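Local structure of tudor and KH domain-containing protein homolog (Bombyx mori, 5VQH) at residues A147-A152 and V228-G233. The protein takes part in primary piRNA biogenesis, its extended Tudor domain binding PIWI proteins Siwi and Ago3 that carry symmetrically dimethylated arginines, to help repress transposons in the germline. Numbering follows the deposited sequence.
Sequences AGVRPA and VLVAEG
Val-149 and Val-230 make a small apolar contact at the surface, where the loop following strand 142-146 runs past the end of the C-terminal helix 225-231. CG1 of Val-149 lies 3.9 Å from CG2 of Val-230, and the two side chains meet at a slant, methyl against methyl. In Val-149, chi1 of -53° sets the touching CG1 anti to the carbonyl carbon; in Val-230, chi1 of 171° puts CG1 anti to the backbone N, which leaves CG2 anti to the carbonyl carbon and facing Val-149. Farther along, the CB of Ala-152 sits 3.3 Å from the O of Gly-233, a methyl set against a carbonyl oxygen. The two segments bury 142 Å² in all, so the contact is slight, and neither valine is fully enclosed.

The helix stops at this point: Glu-232 is the first residue to leave helical geometry, its N still bonded to the O of Val-228 (3.1 Å), and Gly-233 follows with a positive phi of 77°, its N bonded to the O of Val-230 (3.0 Å). The mixed sheet containing strand 142-146, with helices 170-179 and 225-231, is consistent with the staphylococcal-nuclease-like part flanking the Tudor barrel in extended Tudor domains; the contact is peripheral to it, its centre about 22 Å from the centre of the chain. Backbone hydrogen bonds of Ala-152 with Trp-234 and Arg-150 with Val-236 join the C-terminal tail to the loop, and the two methyl contacts add modest packing beside them. Val-149 also touches Trp-168 and Ala-235. Leu-229 packs on Phe-176 and Leu-179 of helix 170-179, and just past the helix end OE1 of Glu-232 forms a salt bridge with NE of Arg-175.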
# COMPACT_ATOMS: atom_id res chain seq x y z
N ALA A 147 0.26 15.68 5.01
CA ALA A 147 0.64 17.04 4.76
C ALA A 147 0.79 17.79 6.05
O ALA A 147 0.17 17.48 7.06
CB ALA A 147 -0.36 17.73 3.86
N GLY A 148 1.66 18.78 6.01
CA GLY A 148 1.73 19.75 7.08
C GLY A 148 2.49 19.31 8.31
O GLY A 148 2.47 20.02 9.32
N VAL A 149 3.17 18.16 8.26
CA VAL A 149 3.96 17.72 9.41
C VAL A 149 5.34 17.27 8.95
O VAL A 149 5.53 16.86 7.82
CB VAL A 149 3.23 16.59 10.21
CG1 VAL A 149 1.83 17.00 10.59
CG2 VAL A 149 3.15 15.32 9.42
N ARG A 150 6.33 17.39 9.83
CA ARG A 150 7.60 16.71 9.61
C ARG A 150 8.06 16.14 10.94
O ARG A 150 7.55 16.53 11.99
CB ARG A 150 8.65 17.64 8.96
CG ARG A 150 8.74 19.01 9.58
CD ARG A 150 9.12 20.10 8.58
NE ARG A 150 9.27 21.37 9.28
CZ ARG A 150 8.26 22.11 9.76
NH1 ARG A 150 6.98 21.74 9.61
NH2 ARG A 150 8.53 23.25 10.40
N PRO A 151 8.99 15.17 10.90
CA PRO A 151 9.38 14.55 12.17
C PRO A 151 10.09 15.51 13.12
O PRO A 151 10.78 16.44 12.68
CB PRO A 151 10.29 13.40 11.77
CG PRO A 151 10.35 13.38 10.28
CD PRO A 151 9.59 14.52 9.72
N ALA A 152 9.87 15.27 14.41
CA ALA A 152 10.45 16.09 15.47
C ALA A 152 11.90 15.69 15.73
O ALA A 152 12.21 14.51 15.97
CB ALA A 152 9.61 15.97 16.73
N VAL A 228 -2.93 15.62 15.94
CA VAL A 228 -2.64 14.81 17.10
C VAL A 228 -1.16 14.51 17.23
O VAL A 228 -0.64 14.48 18.33
CB VAL A 228 -3.37 13.48 17.07
CG1 VAL A 228 -2.93 12.59 18.21
CG2 VAL A 228 -4.87 13.70 17.14
N LEU A 229 -0.48 14.23 16.12
CA LEU A 229 0.93 13.90 16.15
C LEU A 229 1.77 15.11 16.58
O LEU A 229 2.76 14.99 17.33
CB LEU A 229 1.41 13.40 14.78
CG LEU A 229 0.93 12.01 14.28
CD1 LEU A 229 1.40 11.78 12.83
CD2 LEU A 229 1.36 10.83 15.14
N VAL A 230 1.38 16.28 16.11
CA VAL A 230 2.09 17.49 16.46
C VAL A 230 1.92 17.76 17.95
O VAL A 230 2.89 18.06 18.62
CB VAL A 230 1.61 18.71 15.64
CG1 VAL A 230 2.22 20.00 16.18
CG2 VAL A 230 1.94 18.53 14.15
N ALA A 231 0.70 17.61 18.47
CA ALA A 231 0.42 17.92 19.88
C ALA A 231 1.13 16.97 20.84
O ALA A 231 1.61 17.39 21.89
CB ALA A 231 -1.07 17.87 20.15
N GLU A 232 1.21 15.69 20.46
CA GLU A 232 1.94 14.70 21.25
C GLU A 232 3.44 14.75 21.03
O GLU A 232 4.17 13.87 21.47
CB GLU A 232 1.44 13.30 20.93
CG GLU A 232 -0.02 13.04 21.28
CD GLU A 232 -0.44 11.60 21.03
OE1 GLU A 232 0.38 10.83 20.46
OE2 GLU A 232 -1.58 11.20 21.40
N GLY A 233 3.92 15.77 20.32
CA GLY A 233 5.35 15.97 20.17
C GLY A 233 6.08 15.08 19.18
O GLY A 233 7.28 15.24 19.02